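Local coordinates for protein 3-ketosteroid-delta4-5alpha-dehydrogenase (Rhodococcus jostii, PDB 4AT2) that probably catalyses the FAD-dependent introduction of the delta4 double bond into 5alpha-3-ketosteroids, a step in bacterial steroid catabolism, at residues A[97-102]-A[162-167]; A[226-231]-A[256-261]; A[290-295]-A[475-480]. All coordinates share one frame; numbering follows the deposited sequence.

Contact 1 of 3, residues A[97-102]-A[162-167]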
loop_
_atom_site.group_PDB
_atom_site.type_symbol
_atom_site.label_atom_id
_atom_site.label_comp_id
_atom_site.label_asym_id
_atom_site.label_seq_id
_atom_site.Cartn_x
_atom_site.Cartn_y
_atom_site.Cartn_z
ATOM N N LYS A 97 29.609 -10.064 18.749
ATOM C CA LYS A 97 30.854 -9.774 19.478
ATOM C C LYS A 97 31.978 -10.725 19.048
ATOM O O LYS A 97 33.121 -10.291 18.813
ATOM C CB LYS A 97 30.621 -9.839 20.999
ATOM C CG LYS A 97 29.768 -8.683 21.506
ATOM C CD LYS A 97 29.517 -8.762 23.008
ATOM C CE LYS A 97 28.654 -7.597 23.473
ATOM N NZ LYS A 97 29.363 -6.282 23.498
ATOM N N ALA A 98 31.650 -12.010 18.915
ATOM C CA ALA A 98 32.648 -13.015 18.503
ATOM C C ALA A 98 33.223 -12.734 17.112
ATOM O O ALA A 98 34.393 -13.050 16.829
ATOM C CB ALA A 98 32.039 -14.411 18.552
ATOM N N CYS A 99 32.399 -12.131 16.260
ATOM C CA CYS A 99 32.783 -11.769 14.892
ATOM C C CYS A 99 33.330 -10.344 14.789
ATOM O O CYS A 99 33.730 -9.904 13.717
ATOM C CB CYS A 99 31.595 -11.968 13.936
ATOM S SG CYS A 99 31.070 -13.703 13.804
ATOM N N GLY A 100 33.339 -9.627 15.909
ATOM C CA GLY A 100 33.946 -8.303 15.959
ATOM C C GLY A 100 33.108 -7.190 15.367
ATOM O O GLY A 100 33.640 -6.284 14.730
ATOM N N PHE A 101 31.792 -7.241 15.586
ATOM C CA PHE A 101 30.907 -6.178 15.094
ATOM C C PHE A 101 30.201 -5.524 16.256
ATOM O O PHE A 101 29.426 -6.187 16.965
ATOM C CB PHE A 101 29.863 -6.732 14.092
ATOM C CG PHE A 101 30.464 -7.205 12.794
ATOM C CD1 PHE A 101 30.679 -6.314 11.740
ATOM C CD2 PHE A 101 30.833 -8.534 12.633
ATOM C CE1 PHE A 101 31.232 -6.746 10.536
ATOM C CE2 PHE A 101 31.391 -8.975 11.434
ATOM C CZ PHE A 101 31.596 -8.080 10.392
ATOM N N ASP A 102 30.468 -4.229 16.457
ATOM C CA ASP A 102 29.722 -3.463 17.448
ATOM C C ASP A 102 28.289 -3.201 16.999
ATOM O O ASP A 102 28.010 -3.089 15.803
ATOM C CB ASP A 102 30.393 -2.137 17.759
ATOM C CG ASP A 102 29.961 -1.564 19.107
ATOM O OD1 ASP A 102 29.672 -2.321 20.047
ATOM O OD2 ASP A 102 29.943 -0.329 19.230
ATOM N N ASP A 162 28.147 -20.632 8.146
ATOM C CA ASP A 162 28.424 -19.429 8.936
ATOM C C ASP A 162 27.173 -18.882 9.606
ATOM O O ASP A 162 26.053 -19.046 9.104
ATOM C CB ASP A 162 29.108 -18.369 8.080
ATOM C CG ASP A 162 30.458 -18.834 7.587
ATOM O OD1 ASP A 162 31.333 -19.130 8.431
ATOM O OD2 ASP A 162 30.637 -18.941 6.363
ATOM N N GLY A 163 27.366 -18.254 10.760
ATOM C CA GLY A 163 26.242 -17.822 11.578
ATOM C C GLY A 163 25.822 -16.372 11.445
ATOM O O GLY A 163 24.746 -16.000 11.900
ATOM N N LEU A 164 26.662 -15.538 10.835
ATOM C CA LEU A 164 26.350 -14.106 10.767
ATOM C C LEU A 164 26.612 -13.533 9.379
ATOM O O LEU A 164 27.616 -13.862 8.737
ATOM C CB LEU A 164 27.138 -13.336 11.849
ATOM C CG LEU A 164 26.820 -11.853 12.097
ATOM C CD1 LEU A 164 25.443 -11.666 12.723
ATOM C CD2 LEU A 164 27.887 -11.266 13.011
ATOM N N MET A 165 25.692 -12.689 8.918
ATOM C CA MET A 165 25.782 -12.105 7.576
ATOM C C MET A 165 24.940 -10.840 7.548
ATOM O O MET A 165 23.927 -10.765 8.239
ATOM C CB MET A 165 25.258 -13.122 6.553
ATOM C CG MET A 165 25.427 -12.729 5.099
ATOM S SD MET A 165 24.910 -14.099 4.033
ATOM C CE MET A 165 24.798 -13.257 2.461
ATOM N N TYR A 166 25.370 -9.840 6.780
ATOM C CA TYR A 166 24.499 -8.697 6.488
ATOM C C TYR A 166 23.275 -9.182 5.737
ATOM O O TYR A 166 23.382 -10.016 4.837
ATOM C CB TYR A 166 25.218 -7.627 5.656
ATOM C CG TYR A 166 26.105 -6.720 6.481
ATOM C CD1 TYR A 166 25.553 -5.680 7.240
ATOM C CD2 TYR A 166 27.495 -6.903 6.510
ATOM C CE1 TYR A 166 26.359 -4.836 7.998
ATOM C CE2 TYR A 166 28.309 -6.065 7.269
ATOM C CZ TYR A 166 27.736 -5.039 8.008
ATOM O OH TYR A 166 28.534 -4.205 8.771
ATOM N N SER A 167 22.107 -8.650 6.098
ATOM C CA SER A 167 20.856 -9.191 5.553
ATOM C C SER A 167 19.786 -8.131 5.265
ATOM O O SER A 167 18.658 -8.477 4.892
ATOM C CB SER A 167 20.307 -10.294 6.491
ATOM O OG SER A 167 19.736 -9.752 7.674
#
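The bump of this contact is one methyl, CD2 of L164, and the hollow it fills lies between C99 and F101. L164 CD2 comes within 3.9 Å of C99 CB and 4.0 Å of F101 CD2, so it touches both walls at once; C99 SG, at 4.1 Å from L164 CD2, extends the first wall. With CG anti to the backbone N (chi1 -171°), L164 reaches out from its strand toward 97-102. The hollow is already shaped within 97-102, because C99 CB lies at the edge of the F101 ring and in its plane. The F101 and L164 side chains run past one another in opposite directions, and the methyl meets the ring obliquely. Beyond L164, the phenol of Y166 flanks the far part of the same ring: its OH lies 4.1 Å from F101 CE1, again at a slant. F150 meets the F101 ring with the planes about 50° apart, and P183 touches both F101 and Y166. What puts C99 and F101 next to each other is the close of helix 94-98. G100, with positive phi (78°), returns its N to K97 O at 3.0 Å and turns the chain. C99 and F101, on either side of the G100 Schellman motif that ends helix 94-98, thus hold L164 of 164-165, an edge strand of a small antiparallel sheet.

Contact 2 of 3, residues A[226-231]-A[256-261]. With FAD (flavin-adenine dinucleotide), chain D.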
loop_
_atom_site.group_PDB
_atom_site.type_symbol
_atom_site.label_atom_id
_atom_site.label_comp_id
_atom_site.label_asym_id
_atom_site.label_seq_id
_atom_site.Cartn_x
_atom_site.Cartn_y
_atom_site.Cartn_z
ATOM N N GLN A 226 -11.078 -23.000 11.663
ATOM C CA GLN A 226 -12.048 -22.326 10.801
ATOM C C GLN A 226 -12.621 -21.041 11.386
ATOM O O GLN A 226 -12.799 -20.059 10.665
ATOM C CB GLN A 226 -13.218 -23.263 10.488
ATOM C CG GLN A 226 -12.872 -24.439 9.588
ATOM C CD GLN A 226 -13.950 -25.502 9.621
ATOM O OE1 GLN A 226 -14.248 -26.137 8.609
ATOM N NE2 GLN A 226 -14.546 -25.696 10.783
ATOM N N THR A 227 -12.971 -21.059 12.675
ATOM C CA THR A 227 -13.682 -19.936 13.312
ATOM C C THR A 227 -13.355 -19.859 14.805
ATOM O O THR A 227 -13.046 -20.884 15.416
ATOM C CB THR A 227 -15.226 -20.064 13.182
ATOM O OG1 THR A 227 -15.750 -20.825 14.274
ATOM C CG2 THR A 227 -15.653 -20.742 11.884
ATOM N N LEU A 228 -13.485 -18.673 15.391
ATOM C CA LEU A 228 -13.293 -18.500 16.822
ATOM C C LEU A 228 -14.617 -18.707 17.540
ATOM O O LEU A 228 -15.676 -18.422 16.983
ATOM C CB LEU A 228 -12.761 -17.099 17.113
ATOM C CG LEU A 228 -11.389 -16.823 16.465
ATOM C CD1 LEU A 228 -11.045 -15.342 16.461
ATOM C CD2 LEU A 228 -10.285 -17.606 17.162
ATOM N N VAL A 229 -14.540 -19.203 18.773
ATOM C CA VAL A 229 -15.704 -19.329 19.632
ATOM C C VAL A 229 -15.627 -18.225 20.685
ATOM O O VAL A 229 -14.583 -18.033 21.307
ATOM C CB VAL A 229 -15.742 -20.693 20.345
ATOM C CG1 VAL A 229 -16.984 -20.799 21.224
ATOM C CG2 VAL A 229 -15.716 -21.825 19.328
ATOM N N THR A 230 -16.727 -17.496 20.870
ATOM C CA THR A 230 -16.762 -16.418 21.859
ATOM C C THR A 230 -17.880 -16.638 22.879
ATOM O O THR A 230 -18.901 -17.225 22.549
ATOM C CB THR A 230 -16.939 -15.024 21.207
ATOM O OG1 THR A 230 -18.139 -15.001 20.422
ATOM C CG2 THR A 230 -15.750 -14.681 20.322
ATOM N N ASP A 231 -17.686 -16.178 24.113
ATOM C CA ASP A 231 -18.801 -16.185 25.076
ATOM C C ASP A 231 -19.597 -14.880 24.968
ATOM O O ASP A 231 -19.316 -14.053 24.095
ATOM C CB ASP A 231 -18.331 -16.487 26.512
ATOM C CG ASP A 231 -17.453 -15.391 27.103
ATOM O OD1 ASP A 231 -17.478 -14.240 26.632
ATOM O OD2 ASP A 231 -16.738 -15.692 28.072
ATOM N N VAL A 256 -6.311 -18.227 23.057
ATOM C CA VAL A 256 -6.047 -18.755 21.731
ATOM C C VAL A 256 -4.918 -17.913 21.141
ATOM O O VAL A 256 -4.969 -16.678 21.184
ATOM C CB VAL A 256 -7.285 -18.634 20.817
ATOM C CG1 VAL A 256 -6.930 -18.940 19.362
ATOM C CG2 VAL A 256 -8.403 -19.553 21.301
ATOM N N VAL A 257 -3.888 -18.581 20.628
ATOM C CA VAL A 257 -2.804 -17.899 19.899
ATOM C C VAL A 257 -2.921 -18.216 18.410
ATOM O O VAL A 257 -2.767 -19.366 18.003
ATOM C CB VAL A 257 -1.397 -18.318 20.390
ATOM C CG1 VAL A 257 -0.309 -17.591 19.588
ATOM C CG2 VAL A 257 -1.237 -18.045 21.886
ATOM N N LEU A 258 -3.176 -17.188 17.607
ATOM C CA LEU A 258 -3.203 -17.347 16.151
ATOM C C LEU A 258 -1.788 -17.250 15.603
ATOM O O LEU A 258 -1.105 -16.241 15.788
ATOM C CB LEU A 258 -4.105 -16.292 15.494
ATOM C CG LEU A 258 -5.565 -16.267 15.978
ATOM C CD1 LEU A 258 -6.306 -15.103 15.331
ATOM C CD2 LEU A 258 -6.269 -17.576 15.671
ATOM N N ALA A 259 -1.353 -18.313 14.934
ATOM C CA ALA A 259 0.031 -18.430 14.461
ATOM C C ALA A 259 0.048 -19.226 13.146
ATOM O O ALA A 259 0.956 -20.014 12.876
ATOM C CB ALA A 259 0.890 -19.094 15.527
ATOM N N THR A 260 -0.976 -18.997 12.334
ATOM C CA THR A 260 -1.211 -19.791 11.110
ATOM C C THR A 260 -0.614 -19.196 9.833
ATOM O O THR A 260 -0.836 -19.722 8.747
ATOM C CB THR A 260 -2.712 -20.034 10.858
ATOM O OG1 THR A 260 -3.370 -18.769 10.694
ATOM C CG2 THR A 260 -3.342 -20.788 12.011
ATOM N N GLY A 261 0.135 -18.109 9.947
ATOM C CA GLY A 261 0.812 -17.585 8.765
ATOM C C GLY A 261 0.042 -16.518 8.019
ATOM O O GLY A 261 -0.956 -15.992 8.506
HETATM P PA FAD D . 4.631 -20.831 9.357
HETATM O O1A FAD D . 6.015 -21.116 9.792
HETATM O O2A FAD D . 4.258 -21.092 7.958
HETATM O O5B FAD D . 3.638 -21.645 10.314
HETATM C C5B FAD D . 2.219 -21.527 10.174
HETATM C C4B FAD D . 1.587 -22.908 10.419
HETATM O O4B FAD D . 0.162 -22.675 10.427
HETATM C C3B FAD D . 1.880 -23.840 9.236
HETATM O O3B FAD D . 2.424 -25.087 9.737
HETATM C C2B FAD D . 0.514 -24.027 8.567
HETATM O O2B FAD D . 0.394 -25.363 8.010
HETATM C C1B FAD D . -0.443 -23.815 9.738
HETATM N N9A FAD D . -1.805 -23.400 9.336
HETATM C C8A FAD D . -2.183 -22.641 8.300
HETATM N N7A FAD D . -3.508 -22.519 8.336
HETATM C C5A FAD D . -3.966 -23.194 9.408
HETATM C C6A FAD D . -5.199 -23.414 9.928
HETATM N N6A FAD D . -6.261 -22.877 9.327
HETATM N N1A FAD D . -5.380 -24.154 11.036
HETATM C C2A FAD D . -4.288 -24.710 11.687
HETATM N N3A FAD D . -3.026 -24.483 11.144
HETATM C C4A FAD D . -2.902 -23.733 10.017
HETATM N N1 FAD D . 12.010 -15.265 6.744
HETATM C C2 FAD D . 13.059 -14.976 7.599
HETATM O O2 FAD D . 12.873 -14.207 8.532
HETATM N N3 FAD D . 14.316 -15.563 7.398
HETATM C C4 FAD D . 14.531 -16.412 6.311
HETATM O O4 FAD D . 15.655 -16.898 6.156
HETATM C C4X FAD D . 13.471 -16.698 5.442
HETATM N N5 FAD D . 13.649 -17.500 4.364
HETATM C C5X FAD D . 12.686 -17.570 3.424
HETATM C C6 FAD D . 12.948 -18.180 2.192
HETATM C C7 FAD D . 11.952 -18.274 1.217
HETATM C C7M FAD D . 12.272 -18.899 -0.005
HETATM C C8 FAD D . 10.672 -17.738 1.468
HETATM C C8M FAD D . 9.619 -17.804 0.532
HETATM C C9 FAD D . 10.411 -17.140 2.704
HETATM C C9A FAD D . 11.419 -17.033 3.674
HETATM N N10 FAD D . 11.184 -16.423 4.861
HETATM C C10 FAD D . 12.217 -16.127 5.662
HETATM C "C1'" FAD D . 9.813 -16.134 5.357
HETATM C "C2'" FAD D . 9.458 -17.104 6.495
HETATM O "O2'" FAD D . 9.700 -18.420 5.993
HETATM C "C3'" FAD D . 7.981 -16.967 6.900
HETATM O "O3'" FAD D . 7.520 -15.607 6.803
HETATM C "C4'" FAD D . 7.790 -17.480 8.336
HETATM O "O4'" FAD D . 8.261 -18.834 8.395
HETATM C "C5'" FAD D . 6.313 -17.437 8.734
HETATM O "O5'" FAD D . 6.202 -17.847 10.111
HETATM P P FAD D . 4.759 -18.221 10.726
HETATM O O1P FAD D . 3.843 -17.081 10.612
HETATM O O2P FAD D . 4.998 -18.865 12.061
HETATM O O3P FAD D . 4.192 -19.276 9.620
#
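The seam between two sheets of the FAD-binding domain is closed here by L228, on strand 223-230 of the mixed sheet, which packs on V256 and L258 of strand 255-258 in the parallel sheet. A single methyl does the touching: L228 CD2 lies 4.2 Å from V256 CG1 and 4.3 Å from L258 CD2, resting against the two residues that share one side of their strand. M295 of helix 291-297 and L471 of strand 471-473 add further apolar surface round L228, and L471 also touches L258. One end of 226-231 carries a classic beta bulge, in which Q226 and T227 both face V240 of the adjoining strand. The parallel sheet, with strand 255-258 between 45-47 and 471-473, is consistent with a Rossmann-type dinucleotide-binding fold, and the chain leaving the strand runs directly to the cofactor. A259 O approaches the ribose carbon C5B of FAD to 3.3 Å. T260 covers the adenine: its methyl CG2 stands over the ring plane, 3.6 Å from FAD C4A, while T260 O lies above the plane but out past the C8A edge, 3.2 Å from FAD C8A. With chi1 at 61°, CG2 sits beside the backbone N and over the base, leaving OG1 to a probable hydrogen bond with S292 OG, in one of the two conformers of that serine. G261 follows with its CA 3.6 Å from FAD O1P, in a backbone conformation (phi 93°, psi -166°) that calls for glycine.

Contact 3 of 3, residues A[290-295]-A[475-480]. With FAD (flavin-adenine dinucleotide), chain D.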
loop_
_atom_site.group_PDB
_atom_site.type_symbol
_atom_site.label_atom_id
_atom_site.label_comp_id
_atom_site.label_asym_id
_atom_site.label_seq_id
_atom_site.Cartn_x
_atom_site.Cartn_y
_atom_site.Cartn_z
ATOM N N GLY A 290 -4.774 -16.712 4.852
ATOM C CA GLY A 290 -5.327 -15.542 5.541
ATOM C C GLY A 290 -6.464 -15.833 6.505
ATOM O O GLY A 290 -7.025 -14.907 7.087
ATOM N N ARG A 291 -6.809 -17.111 6.677
ATOM C CA ARG A 291 -7.976 -17.467 7.492
ATOM C C ARG A 291 -7.963 -16.855 8.895
ATOM O O ARG A 291 -9.013 -16.357 9.347
ATOM C CB ARG A 291 -8.165 -18.990 7.569
ATOM C CG ARG A 291 -9.458 -19.441 8.261
ATOM C CD ARG A 291 -10.661 -19.375 7.335
ATOM N NE ARG A 291 -11.902 -19.816 7.986
ATOM C CZ ARG A 291 -13.042 -20.066 7.342
ATOM N NH1 ARG A 291 -13.107 -19.930 6.016
ATOM N NH2 ARG A 291 -14.126 -20.443 8.014
ATOM N N SER A 292 -6.807 -16.885 9.571
ATOM C CA SER A 292 -6.738 -16.333 10.930
ATOM C C SER A 292 -6.909 -14.819 10.962
ATOM O O SER A 292 -7.457 -14.297 11.927
ATOM C CB SER A 292 -5.465 -16.742 11.662
ATOM O OG SER A 292 -4.317 -16.278 10.997
ATOM N N ILE A 293 -6.453 -14.128 9.921
ATOM C CA ILE A 293 -6.692 -12.692 9.813
ATOM C C ILE A 293 -8.195 -12.452 9.722
ATOM O O ILE A 293 -8.743 -11.625 10.452
ATOM C CB ILE A 293 -5.942 -12.060 8.607
ATOM C CG1 ILE A 293 -4.428 -12.120 8.848
ATOM C CG2 ILE A 293 -6.405 -10.618 8.425
ATOM C CD1 ILE A 293 -3.553 -11.868 7.629
ATOM N N LEU A 294 -8.864 -13.188 8.842
ATOM C CA LEU A 294 -10.306 -13.024 8.643
ATOM C C LEU A 294 -11.118 -13.386 9.886
ATOM O O LEU A 294 -12.078 -12.685 10.226
ATOM C CB LEU A 294 -10.775 -13.829 7.423
ATOM C CG LEU A 294 -10.135 -13.482 6.061
ATOM C CD1 LEU A 294 -10.630 -14.444 4.987
ATOM C CD2 LEU A 294 -10.370 -12.023 5.651
ATOM N N MET A 295 -10.721 -14.466 10.558
ATOM C CA MET A 295 -11.398 -14.935 11.767
ATOM C C MET A 295 -11.384 -13.859 12.839
ATOM O O MET A 295 -12.371 -13.675 13.563
ATOM C CB MET A 295 -10.685 -16.167 12.326
ATOM C CG MET A 295 -10.963 -17.431 11.542
ATOM S SD MET A 295 -9.877 -18.787 12.042
ATOM C CE MET A 295 -9.911 -18.594 13.784
ATOM N N GLY A 475 3.660 -13.908 14.343
ATOM C CA GLY A 475 4.089 -14.430 13.038
ATOM C C GLY A 475 3.372 -13.706 11.917
ATOM O O GLY A 475 2.851 -12.597 12.109
ATOM N N ARG A 476 3.331 -14.321 10.739
ATOM C CA ARG A 476 2.868 -13.577 9.561
ATOM C C ARG A 476 1.349 -13.425 9.422
ATOM O O ARG A 476 0.874 -12.854 8.441
ATOM C CB ARG A 476 3.542 -14.060 8.261
ATOM C CG ARG A 476 5.048 -13.733 8.206
ATOM C CD ARG A 476 5.379 -12.261 7.886
ATOM N NE ARG A 476 4.954 -11.317 8.938
ATOM C CZ ARG A 476 5.548 -11.193 10.128
ATOM N NH1 ARG A 476 6.604 -11.947 10.436
ATOM N NH2 ARG A 476 5.077 -10.324 11.031
ATOM N N CYS A 477 0.584 -13.868 10.424
ATOM C CA CYS A 477 -0.806 -13.415 10.488
ATOM C C CYS A 477 -0.906 -12.028 11.125
ATOM O O CYS A 477 -1.992 -11.453 11.186
ATOM C CB CYS A 477 -1.717 -14.427 11.190
ATOM S SG CYS A 477 -1.475 -14.648 12.970
ATOM N N THR A 478 0.231 -11.486 11.569
ATOM C CA THR A 478 0.260 -10.160 12.201
ATOM C C THR A 478 1.136 -9.191 11.424
ATOM O O THR A 478 2.043 -9.606 10.689
ATOM C CB THR A 478 0.795 -10.206 13.651
ATOM O OG1 THR A 478 2.219 -10.397 13.649
ATOM C CG2 THR A 478 0.122 -11.320 14.438
ATOM N N SER A 479 0.869 -7.898 11.608
ATOM C CA SER A 479 1.821 -6.867 11.199
ATOM C C SER A 479 2.920 -6.834 12.261
ATOM O O SER A 479 2.652 -6.544 13.427
ATOM C CB SER A 479 1.107 -5.515 11.102
ATOM O OG SER A 479 1.957 -4.501 10.597
ATOM N N GLY A 480 4.148 -7.169 11.863
ATOM C CA GLY A 480 5.274 -7.287 12.810
ATOM C C GLY A 480 6.202 -6.090 12.746
ATOM O O GLY A 480 5.751 -4.938 12.696
HETATM P PA FAD D . 4.631 -20.831 9.357
HETATM O O1A FAD D . 6.015 -21.116 9.792
HETATM O O2A FAD D . 4.258 -21.092 7.958
HETATM O O5B FAD D . 3.638 -21.645 10.314
HETATM C C5B FAD D . 2.219 -21.527 10.174
HETATM C C4B FAD D . 1.587 -22.908 10.419
HETATM O O4B FAD D . 0.162 -22.675 10.427
HETATM C C3B FAD D . 1.880 -23.840 9.236
HETATM O O3B FAD D . 2.424 -25.087 9.737
HETATM C C2B FAD D . 0.514 -24.027 8.567
HETATM O O2B FAD D . 0.394 -25.363 8.010
HETATM C C1B FAD D . -0.443 -23.815 9.738
HETATM N N9A FAD D . -1.805 -23.400 9.336
HETATM C C8A FAD D . -2.183 -22.641 8.300
HETATM N N7A FAD D . -3.508 -22.519 8.336
HETATM C C5A FAD D . -3.966 -23.194 9.408
HETATM C C6A FAD D . -5.199 -23.414 9.928
HETATM N N6A FAD D . -6.261 -22.877 9.327
HETATM N N1A FAD D . -5.380 -24.154 11.036
HETATM C C2A FAD D . -4.288 -24.710 11.687
HETATM N N3A FAD D . -3.026 -24.483 11.144
HETATM C C4A FAD D . -2.902 -23.733 10.017
HETATM N N1 FAD D . 12.010 -15.265 6.744
HETATM C C2 FAD D . 13.059 -14.976 7.599
HETATM O O2 FAD D . 12.873 -14.207 8.532
HETATM N N3 FAD D . 14.316 -15.563 7.398
HETATM C C4 FAD D . 14.531 -16.412 6.311
HETATM O O4 FAD D . 15.655 -16.898 6.156
HETATM C C4X FAD D . 13.471 -16.698 5.442
HETATM N N5 FAD D . 13.649 -17.500 4.364
HETATM C C5X FAD D . 12.686 -17.570 3.424
HETATM C C6 FAD D . 12.948 -18.180 2.192
HETATM C C7 FAD D . 11.952 -18.274 1.217
HETATM C C7M FAD D . 12.272 -18.899 -0.005
HETATM C C8 FAD D . 10.672 -17.738 1.468
HETATM C C8M FAD D . 9.619 -17.804 0.532
HETATM C C9 FAD D . 10.411 -17.140 2.704
HETATM C C9A FAD D . 11.419 -17.033 3.674
HETATM N N10 FAD D . 11.184 -16.423 4.861
HETATM C C10 FAD D . 12.217 -16.127 5.662
HETATM C "C1'" FAD D . 9.813 -16.134 5.357
HETATM C "C2'" FAD D . 9.458 -17.104 6.495
HETATM O "O2'" FAD D . 9.700 -18.420 5.993
HETATM C "C3'" FAD D . 7.981 -16.967 6.900
HETATM O "O3'" FAD D . 7.520 -15.607 6.803
HETATM C "C4'" FAD D . 7.790 -17.480 8.336
HETATM O "O4'" FAD D . 8.261 -18.834 8.395
HETATM C "C5'" FAD D . 6.313 -17.437 8.734
HETATM O "O5'" FAD D . 6.202 -17.847 10.111
HETATM P P FAD D . 4.759 -18.221 10.726
HETATM O O1P FAD D . 3.843 -17.081 10.612
HETATM O O2P FAD D . 4.998 -18.865 12.061
HETATM O O3P FAD D . 4.192 -19.276 9.620
#
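C477, third residue of a type I beta turn from G475 to T478, points its side chain at the first turn of helix 291-297, where S292 and I293 meet it from two directions in the FAD-binding domain. S292 comes at the side chain: in one of its two modelled conformers OG stands 3.2 Å from C477 CB, with SG a little farther off, while T260 OG1 supplies the polar partner of that hydroxyl. I293 comes instead at the backbone, laying CG1 3.4 Å from C477 O, with CD1 alongside the same oxygen. L258 packs against both S292 and C477. The end of the R476 side chain leads away from the helix. Its N gives a nearly straight bond (170°) of 2.8 Å to FAD O1P, and its chain, bent at chi2 and chi3, passes CG 3.4 Å from FAD O3' before curling back over the turn. There NH2 donates to T478 O at 3.1 Å, from above the carbonyl plane, and NH1 pairs with D494 and S491 OG. A leucine in place of R476 would probably leave the carboxylate of D494 without its charged mate and T478 O without this clasp. The turn itself is pinned by G475 O, which accepts from T478 N and, in the carbonyl plane at 2.8 Å, from T478 OG1.

In the fold
Contacts 2 and 3 are neighbours, their centres 10 Å apart, and both touch FAD: 256-261 borders the adenine, ribose and phosphate, while 475-480 binds a phosphate oxygen. They interlock through helix 291-297. R291 NE probably bonds Q226 O at 2.8 Å, and S292 OG, in one conformer of S292, probably bonds T260 OG1 at 2.7 Å. G261 O also lies 3.2 Å from C477 CB. Contact 1 stands apart, on the opposite side of the chain's centre, with its centre 38 Å from that of contact 2 and 32 Å from that of contact 3. It reaches neither ligand: the Y166 side chain is about 12 Å from the bound 4-androstene-3,17-dione and that of L164 about 13 Å from FAD.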